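Local coordinates for protein adhesin LabA (Helicobacter pylori, PDB 6GMM) that probably binds LacdiNAc-type glycans of the gastric mucosa through its exodomain, serving the bacterium as a lectin-like adhesin, at residues 31-34 with 35-39; 139-142 with 143-147; 284-287 with 288-292; 351-354 with 355-358. All blocks are in the same frame, centred on the assembly; numbering follows the deposited sequence.

Contact 1 of 4, residues 31-34 with 35-39; sequences DPNA and INNAR
Ile35 N donates to Asp31 O over 3.0 Å, closing the first turn of helix 32-50, and the next three amides repeat the i to i+4 pattern. Asn36, Asn37 and Ala38 donate in turn to the carbonyls of Pro32, Asn33 and Ala34, the shortest of these bonds being Asn36 N to Pro32 O at 2.8 Å. Side chains follow the same spacing. The amides of Asn33 and Asn37 meet with ND2 of each 3.7 Å from the other and their planes 79° apart, a contact without a hydrogen bond. Asn33 gets there by placing CG anti to its backbone N (chi1 166°), whereas Ile35 keeps CG1 beside its own N, which lays CG1 3.4 Å from Asp31 O.

Asp31 occupies the N-cap position. Its OD1 accepts a weak bond from Asn33 N at 3.3 Å, with an N-H...O angle of 129°, and Pro32 follows as the first helical residue, a common choice because that position needs no amide donor. Further out, Asn36 OD1 accepts from Leu272 N, tying the turn to a neighbouring loop. Ile35 and Ala38 face inward: Ile35 packs on Leu272, Phe278 and Leu385, and Ala38 on Ala378 and Leu381, so the start of helix 32-50 rests against helix 369-386, with helix 287-311 also touching it through Met290.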
loop_
_atom_site.group_PDB
_atom_site.type_symbol
_atom_site.label_atom_id
_atom_site.label_comp_id
_atom_site.label_asym_id
_atom_site.label_seq_id
_atom_site.Cartn_x
_atom_site.Cartn_y
_atom_site.Cartn_z
ATOM N N ASP A 31 15.938 12.547 -25.944
ATOM C CA ASP A 31 15.250 13.833 -25.885
ATOM C C ASP A 31 15.366 14.495 -24.499
ATOM O O ASP A 31 14.645 14.086 -23.595
ATOM C CB ASP A 31 13.788 13.618 -26.329
ATOM C CG ASP A 31 12.929 14.853 -26.513
ATOM O OD1 ASP A 31 13.409 15.966 -26.204
ATOM O OD2 ASP A 31 11.758 14.702 -26.925
ATOM N N PRO A 32 16.244 15.527 -24.308
ATOM C CA PRO A 32 16.372 16.154 -22.967
ATOM C C PRO A 32 15.096 16.789 -22.433
ATOM O O PRO A 32 14.899 16.784 -21.225
ATOM C CB PRO A 32 17.506 17.177 -23.113
ATOM C CG PRO A 32 17.805 17.279 -24.567
ATOM C CD PRO A 32 17.194 16.112 -25.284
ATOM N N ASN A 33 14.209 17.264 -23.326
ATOM C CA ASN A 33 12.898 17.814 -22.979
ATOM C C ASN A 33 12.060 16.705 -22.326
ATOM O O ASN A 33 11.558 16.917 -21.231
ATOM C CB ASN A 33 12.214 18.354 -24.229
ATOM C CG ASN A 33 10.748 18.635 -24.069
ATOM O OD1 ASN A 33 10.352 19.642 -23.471
ATOM N ND2 ASN A 33 9.917 17.753 -24.629
ATOM N N ALA A 34 11.973 15.509 -22.967
ATOM C CA ALA A 34 11.233 14.331 -22.471
ATOM C C ALA A 34 11.817 13.796 -21.171
ATOM O O ALA A 34 11.072 13.316 -20.322
ATOM C CB ALA A 34 11.204 13.230 -23.523
ATOM N N ILE A 35 13.137 13.897 -21.002
ATOM C CA ILE A 35 13.791 13.464 -19.764
ATOM C C ILE A 35 13.462 14.474 -18.660
ATOM O O ILE A 35 13.073 14.061 -17.568
ATOM C CB ILE A 35 15.323 13.237 -19.979
ATOM C CG1 ILE A 35 15.564 12.074 -20.969
ATOM C CG2 ILE A 35 16.026 12.972 -18.642
ATOM C CD1 ILE A 35 16.940 12.034 -21.574
ATOM N N ASN A 36 13.573 15.801 -18.950
ATOM C CA ASN A 36 13.238 16.851 -17.969
ATOM C C ASN A 36 11.790 16.705 -17.531
ATOM O O ASN A 36 11.519 16.769 -16.336
ATOM C CB ASN A 36 13.469 18.264 -18.538
ATOM C CG ASN A 36 14.919 18.635 -18.746
ATOM O OD1 ASN A 36 15.838 18.089 -18.118
ATOM N ND2 ASN A 36 15.147 19.605 -19.608
ATOM N N ASN A 37 10.864 16.455 -18.482
ATOM C CA ASN A 37 9.446 16.255 -18.124
ATOM C C ASN A 37 9.238 15.088 -17.171
ATOM O O ASN A 37 8.512 15.247 -16.181
ATOM C CB ASN A 37 8.576 16.113 -19.377
ATOM C CG ASN A 37 8.509 17.384 -20.175
ATOM O OD1 ASN A 37 8.844 18.476 -19.683
ATOM N ND2 ASN A 37 8.106 17.267 -21.444
ATOM N N ALA A 38 9.912 13.944 -17.412
ATOM C CA ALA A 38 9.766 12.764 -16.533
ATOM C C ALA A 38 10.359 12.986 -15.135
ATOM O O ALA A 38 9.743 12.611 -14.129
ATOM C CB ALA A 38 10.372 11.538 -17.186
ATOM N N ARG A 39 11.517 13.662 -15.072
ATOM C CA ARG A 39 12.190 13.962 -13.807
ATOM C C ARG A 39 11.370 14.939 -12.990
ATOM O O ARG A 39 11.200 14.706 -11.801
ATOM C CB ARG A 39 13.647 14.418 -14.018
ATOM C CG ARG A 39 14.542 13.277 -14.473
ATOM C CD ARG A 39 15.899 13.773 -14.900
ATOM N NE ARG A 39 16.826 13.883 -13.778
ATOM C CZ ARG A 39 17.971 14.558 -13.816
ATOM N NH1 ARG A 39 18.758 14.599 -12.750
ATOM N NH2 ARG A 39 18.332 15.206 -14.920
#

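Contact 2 of 4, residues 139-142 with 143-147; sequences QIIQ and KAFGS
Lys143 N donates to Gln139 O at 2.9 Å, and Ala144 N to Ile140 O at the same 2.9 Å, the regular bonds of the last turns of helix 128-145. The pattern loosens toward the C-terminus: Phe145 N reaches Ile141 O at 3.2 Å and has a weak second bond to Gln142 O, which also accepts from Gly146 N at 3.3 Å. Gly146 then leaves helical geometry with phi 73°. Ala144 O accepts from Asn186 ND2, and Phe145 shares a backbone bond with Asp151.

With CG beside its backbone N (chi1 -57°), Lys143 sets CG 3.2 Å from Gln139 O; bends at chi2 and chi4 accompany the approach of NZ to Gln139 OE1, 3.4 Å away. NZ donates to Thr346 OG1, and Gln139 NE2 to Asn135 OD1. Gln142 OE1 accepts from Ala349 N, and its NE2 makes a weak bond to Tyr138 OH. Ile141 O meets the edge of the Phe145 ring, 3.3 Å from CD1, while Ile141 CG2 packs on CE1 at 3.9 Å.

Helix 128-145 thus ends in a buried setting: Ile140 and Ala144 lie on strand 161-165, Ile141 on helix 188-205, and Phe145 on helix 57-76.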
loop_
_atom_site.group_PDB
_atom_site.type_symbol
_atom_site.label_atom_id
_atom_site.label_comp_id
_atom_site.label_asym_id
_atom_site.label_seq_id
_atom_site.Cartn_x
_atom_site.Cartn_y
_atom_site.Cartn_z
ATOM N N GLN A 139 -2.625 2.877 23.401
ATOM C CA GLN A 139 -2.376 4.208 23.956
ATOM C C GLN A 139 -1.407 4.994 23.123
ATOM O O GLN A 139 -1.621 6.190 22.968
ATOM C CB GLN A 139 -1.958 4.187 25.444
ATOM C CG GLN A 139 -2.967 3.583 26.412
ATOM C CD GLN A 139 -4.318 4.245 26.461
ATOM O OE1 GLN A 139 -4.466 5.458 26.242
ATOM N NE2 GLN A 139 -5.331 3.449 26.795
ATOM N N ILE A 140 -0.378 4.332 22.532
ATOM C CA ILE A 140 0.594 5.014 21.652
ATOM C C ILE A 140 -0.098 5.508 20.386
ATOM O O ILE A 140 0.133 6.646 19.964
ATOM C CB ILE A 140 1.880 4.182 21.367
ATOM C CG1 ILE A 140 2.721 4.035 22.670
ATOM C CG2 ILE A 140 2.710 4.854 20.278
ATOM C CD1 ILE A 140 3.893 2.935 22.697
ATOM N N ILE A 141 -0.939 4.646 19.773
ATOM C CA ILE A 141 -1.708 4.994 18.583
ATOM C C ILE A 141 -2.582 6.203 18.869
ATOM O O ILE A 141 -2.530 7.173 18.120
ATOM C CB ILE A 141 -2.534 3.798 18.036
ATOM C CG1 ILE A 141 -1.586 2.672 17.550
ATOM C CG2 ILE A 141 -3.470 4.274 16.898
ATOM C CD1 ILE A 141 -2.233 1.370 17.182
ATOM N N GLN A 142 -3.362 6.157 19.965
ATOM C CA GLN A 142 -4.254 7.245 20.350
ATOM C C GLN A 142 -3.506 8.549 20.603
ATOM O O GLN A 142 -3.941 9.574 20.087
ATOM C CB GLN A 142 -5.148 6.840 21.537
ATOM C CG GLN A 142 -6.338 5.995 21.085
ATOM C CD GLN A 142 -7.416 6.749 20.315
ATOM O OE1 GLN A 142 -7.302 7.922 19.934
ATOM N NE2 GLN A 142 -8.510 6.080 20.079
ATOM N N LYS A 143 -2.348 8.519 21.335
ATOM C CA LYS A 143 -1.554 9.747 21.574
ATOM C C LYS A 143 -0.910 10.264 20.296
ATOM O O LYS A 143 -0.777 11.476 20.129
ATOM C CB LYS A 143 -0.508 9.585 22.699
ATOM C CG LYS A 143 -1.081 9.145 24.059
ATOM C CD LYS A 143 -1.858 10.232 24.816
ATOM C CE LYS A 143 -2.459 9.735 26.119
ATOM N NZ LYS A 143 -3.563 8.749 25.917
ATOM N N ALA A 144 -0.532 9.364 19.374
ATOM C CA ALA A 144 0.081 9.805 18.116
ATOM C C ALA A 144 -0.885 10.587 17.237
ATOM O O ALA A 144 -0.449 11.495 16.513
ATOM C CB ALA A 144 0.616 8.625 17.357
ATOM N N PHE A 145 -2.184 10.234 17.271
ATOM C CA PHE A 145 -3.207 10.927 16.480
ATOM C C PHE A 145 -3.525 12.275 17.107
ATOM O O PHE A 145 -3.917 13.184 16.400
ATOM C CB PHE A 145 -4.502 10.091 16.409
ATOM C CG PHE A 145 -4.595 9.152 15.232
ATOM C CD1 PHE A 145 -3.961 7.913 15.257
ATOM C CD2 PHE A 145 -5.383 9.467 14.130
ATOM C CE1 PHE A 145 -4.106 7.015 14.197
ATOM C CE2 PHE A 145 -5.554 8.552 13.096
ATOM C CZ PHE A 145 -4.886 7.348 13.118
ATOM N N GLY A 146 -3.403 12.376 18.431
ATOM C CA GLY A 146 -3.683 13.607 19.172
ATOM C C GLY A 146 -5.159 13.947 19.277
ATOM O O GLY A 146 -6.017 13.201 18.779
ATOM N N SER A 147 -5.469 15.081 19.926
ATOM C CA SER A 147 -6.861 15.499 20.134
ATOM C C SER A 147 -7.600 15.771 18.821
ATOM O O SER A 147 -8.767 15.413 18.700
ATOM C CB SER A 147 -6.950 16.678 21.106
ATOM O OG SER A 147 -7.304 17.913 20.501
#

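Contact 3 of 4, residues 284-287 with 288-292; sequences ANFA and QSMFA
Phe286 and Met290 form a Met-aromatic contact where a type I beta turn, Ala284 to Ala287, runs into helix 287-311. The turn is closed by Ala287 N donating to Ala284 O, and the helix takes over at once: Met290 N bonds to Phe286 O at 3.2 Å, and Phe291 N to Ala287 O at 2.9 Å.

Met290 can be followed outward from its backbone. CB is 3.4 Å from Ala287 O and 3.5 Å from Phe286 O. Placing CG anti to the backbone N (chi1 -179°), with the chain extended beyond it, carries SD alongside the ring of Phe286. There SD is 4.1 Å from CE1 and 5.3 Å from the ring centroid, 88° off the ring normal, which puts the sulfur at the edge and not over a face. Beyond the sulfur the methyl CE points away from the ring and packs on Ala38 of helix 32-50. The Phe286 ring, for its part, also packs on Ile35 of that helix and on Phe278 of a loop, and makes a cation-pi contact with Arg39.

Ser289 touches Asn265 in another loop. Helix 369-386 also packs here, Ala287 touching Leu385 and Met290 touching Ala382. A water bridges the turn to the helix start: it donates to Asn285 O at 2.9 Å and accepts from Ser289 N at 2.8 Å.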
loop_
_atom_site.group_PDB
_atom_site.type_symbol
_atom_site.label_atom_id
_atom_site.label_comp_id
_atom_site.label_asym_id
_atom_site.label_seq_id
_atom_site.Cartn_x
_atom_site.Cartn_y
_atom_site.Cartn_z
ATOM N N ALA A 284 23.797 10.041 -18.851
ATOM C CA ALA A 284 22.665 9.478 -18.089
ATOM C C ALA A 284 23.034 8.795 -16.754
ATOM O O ALA A 284 22.316 7.894 -16.293
ATOM C CB ALA A 284 21.872 8.525 -18.969
ATOM N N ASN A 285 24.084 9.299 -16.077
ATOM C CA ASN A 285 24.529 8.759 -14.794
ATOM C C ASN A 285 23.470 8.933 -13.686
ATOM O O ASN A 285 23.524 8.200 -12.691
ATOM C CB ASN A 285 25.918 9.312 -14.398
ATOM C CG ASN A 285 26.049 10.824 -14.294
ATOM O OD1 ASN A 285 25.057 11.572 -14.274
ATOM N ND2 ASN A 285 27.298 11.312 -14.158
ATOM N N PHE A 286 22.468 9.837 -13.897
ATOM C CA PHE A 286 21.337 10.119 -12.980
ATOM C C PHE A 286 20.212 9.088 -13.109
ATOM O O PHE A 286 19.303 9.058 -12.278
ATOM C CB PHE A 286 20.736 11.517 -13.280
ATOM C CG PHE A 286 20.175 11.686 -14.686
ATOM C CD1 PHE A 286 18.870 11.294 -14.988
ATOM C CD2 PHE A 286 20.959 12.206 -15.709
ATOM C CE1 PHE A 286 18.379 11.394 -16.303
ATOM C CE2 PHE A 286 20.454 12.329 -17.004
ATOM C CZ PHE A 286 19.175 11.910 -17.297
ATOM N N ALA A 287 20.213 8.315 -14.199
ATOM C CA ALA A 287 19.161 7.362 -14.545
ATOM C C ALA A 287 18.888 6.273 -13.515
ATOM O O ALA A 287 17.737 5.875 -13.373
ATOM C CB ALA A 287 19.447 6.732 -15.897
ATOM N N GLN A 288 19.928 5.764 -12.841
ATOM C CA GLN A 288 19.807 4.702 -11.840
ATOM C C GLN A 288 18.895 5.078 -10.678
ATOM O O GLN A 288 17.976 4.322 -10.364
ATOM C CB GLN A 288 21.187 4.270 -11.321
ATOM C CG GLN A 288 21.299 2.766 -11.136
ATOM C CD GLN A 288 21.747 2.091 -12.403
ATOM O OE1 GLN A 288 22.947 2.010 -12.696
ATOM N NE2 GLN A 288 20.790 1.592 -13.181
ATOM N N SER A 289 19.146 6.253 -10.049
ATOM C CA SER A 289 18.330 6.771 -8.943
ATOM C C SER A 289 16.940 7.191 -9.478
ATOM O O SER A 289 15.946 7.057 -8.777
ATOM C CB SER A 289 19.036 7.942 -8.266
ATOM O OG SER A 289 19.291 8.984 -9.195
ATOM N N MET A 290 16.868 7.629 -10.742
ATOM C CA MET A 290 15.599 8.007 -11.378
ATOM C C MET A 290 14.713 6.767 -11.486
ATOM O O MET A 290 13.532 6.840 -11.132
ATOM C CB MET A 290 15.838 8.677 -12.737
ATOM C CG MET A 290 14.554 9.108 -13.446
ATOM S SD MET A 290 14.890 9.685 -15.130
ATOM C CE MET A 290 13.232 9.530 -15.888
ATOM N N PHE A 291 15.315 5.619 -11.859
ATOM C CA PHE A 291 14.637 4.330 -11.958
ATOM C C PHE A 291 14.147 3.858 -10.573
ATOM O O PHE A 291 12.954 3.554 -10.386
ATOM C CB PHE A 291 15.579 3.293 -12.577
ATOM C CG PHE A 291 15.026 1.892 -12.603
ATOM C CD1 PHE A 291 13.872 1.594 -13.320
ATOM C CD2 PHE A 291 15.600 0.889 -11.835
ATOM C CE1 PHE A 291 13.332 0.306 -13.312
ATOM C CE2 PHE A 291 15.053 -0.403 -11.819
ATOM C CZ PHE A 291 13.923 -0.682 -12.561
ATOM N N ALA A 292 15.072 3.811 -9.600
ATOM C CA ALA A 292 14.752 3.391 -8.248
ATOM C C ALA A 292 13.603 4.246 -7.654
ATOM O O ALA A 292 12.723 3.704 -6.960
ATOM C CB ALA A 292 15.985 3.493 -7.385
HETATM O O HOH W 1 21.569 7.595 -10.650
#

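Contact 4 of 4, residues 351-354 with 355-358; sequences CAYV and GETV
Thr357 returns its hydroxyl to the helix start: OG1 donates to Tyr353 O at 2.7 Å, nearly in line with the carbonyl bond. The same oxygen accepts Thr357 N at 3.3 Å, from a donor 38° above the carbonyl plane, so the two bonds reach it from different directions. Thr357 can do both because OG1 sits beside its own backbone N (chi1 -57°), leaving CG2 as the branch anti to that N.

Tyr353 is the N-cap residue of helix 354-366. Glu356 takes the less usual rotamer for a helix, with CG between N and the carbonyl carbon (chi1 66°), and from there an extended chain runs back along the tyrosine. Its OE2 comes 3.3 Å from Tyr353 CD1, with the carboxylate carbon at the ring edge in the ring plane and the carboxylate perpendicular to the ring. This edge-on approach meets the partly positive C-H rim, which would suit a carboxylate. Arg335 links the pair: its N donates to Tyr353 OH, it makes a cation-pi contact with the ring, and its NH1 forms a long, weak ion pair with Glu356 OE1.

Two waters serve the first amides of the helix, one accepting from Gly355 N at 3.0 Å and donating weakly to Cys351 O, the other accepting from Glu356 N at 3.1 Å while donating to Ala352 O at 3.1 Å. Cys351, two residues before the N-cap, forms a disulfide with Cys326. Val354 and Thr357 pack on Asn67 of helix 57-76, and Val354 and Val358 on Phe311 of helix 287-311.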
loop_
_atom_site.group_PDB
_atom_site.type_symbol
_atom_site.label_atom_id
_atom_site.label_comp_id
_atom_site.label_asym_id
_atom_site.label_seq_id
_atom_site.Cartn_x
_atom_site.Cartn_y
_atom_site.Cartn_z
ATOM N N CYS A 351 -12.651 3.303 15.426
ATOM C CA CYS A 351 -13.933 2.929 14.822
ATOM C C CYS A 351 -14.814 4.110 14.420
ATOM O O CYS A 351 -15.641 3.953 13.520
ATOM C CB CYS A 351 -14.676 1.956 15.730
ATOM S SG CYS A 351 -14.609 2.403 17.484
ATOM N N ALA A 352 -14.608 5.296 15.025
ATOM C CA ALA A 352 -15.368 6.506 14.687
ATOM C C ALA A 352 -14.978 7.056 13.306
ATOM O O ALA A 352 -15.777 7.751 12.659
ATOM C CB ALA A 352 -15.099 7.572 15.727
ATOM N N TYR A 353 -13.724 6.806 12.892
ATOM C CA TYR A 353 -13.168 7.350 11.652
ATOM C C TYR A 353 -12.699 6.294 10.659
ATOM O O TYR A 353 -11.960 6.633 9.753
ATOM C CB TYR A 353 -12.024 8.339 12.003
ATOM C CG TYR A 353 -12.504 9.458 12.900
ATOM C CD1 TYR A 353 -13.233 10.528 12.384
ATOM C CD2 TYR A 353 -12.290 9.418 14.269
ATOM C CE1 TYR A 353 -13.726 11.536 13.211
ATOM C CE2 TYR A 353 -12.801 10.408 15.112
ATOM C CZ TYR A 353 -13.521 11.466 14.576
ATOM O OH TYR A 353 -14.007 12.470 15.375
ATOM N N VAL A 354 -13.120 5.024 10.803
ATOM C CA VAL A 354 -12.695 3.967 9.869
ATOM C C VAL A 354 -13.339 4.174 8.490
ATOM O O VAL A 354 -12.632 4.185 7.477
ATOM C CB VAL A 354 -12.936 2.552 10.461
ATOM C CG1 VAL A 354 -12.910 1.469 9.393
ATOM C CG2 VAL A 354 -11.920 2.236 11.555
ATOM N N GLY A 355 -14.657 4.383 8.490
ATOM C CA GLY A 355 -15.479 4.597 7.300
ATOM C C GLY A 355 -15.072 5.751 6.400
ATOM O O GLY A 355 -15.050 5.601 5.176
ATOM N N GLU A 356 -14.766 6.912 6.992
ATOM C CA GLU A 356 -14.331 8.087 6.247
ATOM C C GLU A 356 -12.884 7.921 5.756
ATOM O O GLU A 356 -12.544 8.447 4.699
ATOM C CB GLU A 356 -14.520 9.393 7.051
ATOM C CG GLU A 356 -13.654 9.524 8.301
ATOM C CD GLU A 356 -13.492 10.929 8.856
ATOM O OE1 GLU A 356 -12.388 11.502 8.692
ATOM O OE2 GLU A 356 -14.450 11.442 9.481
ATOM N N THR A 357 -12.038 7.174 6.502
ATOM C CA THR A 357 -10.653 6.983 6.066
ATOM C C THR A 357 -10.592 6.120 4.787
ATOM O O THR A 357 -9.845 6.485 3.872
ATOM C CB THR A 357 -9.763 6.489 7.206
ATOM O OG1 THR A 357 -9.847 7.434 8.283
ATOM C CG2 THR A 357 -8.294 6.328 6.772
ATOM N N VAL A 358 -11.426 5.039 4.686
ATOM C CA VAL A 358 -11.464 4.185 3.488
ATOM C C VAL A 358 -11.924 5.030 2.284
ATOM O O VAL A 358 -11.327 4.929 1.214
ATOM C CB VAL A 358 -12.201 2.814 3.634
ATOM C CG1 VAL A 358 -13.701 2.979 3.841
ATOM C CG2 VAL A 358 -11.922 1.910 2.427
HETATM O O HOH W 2 -16.882 4.389 10.471
HETATM O O HOH W 3 -16.214 7.735 9.606
#

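Overall arrangement
All four contacts sit at helix ends, three at starts (contacts 1, 3 and 4) and one at a finish (contact 2). Contact 2 is the buried one; the others are partly buried, each with exposed residues. Contacts 1 and 3, centres 13 Å apart, touch: Arg39 NE is 3.5 Å from Phe286 CD1, and both share helix 369-386 as a neighbour. Contacts 2 and 4 lie far from that pair but closer to each other, centres 16 Å apart without touching, and both pack on helix 57-76. Contact 1 has a weak side-chain cap, contacts 3 and 4 each have their own water-bridged helix start, and contact 2 has several polar side chains held by partners beyond its turns.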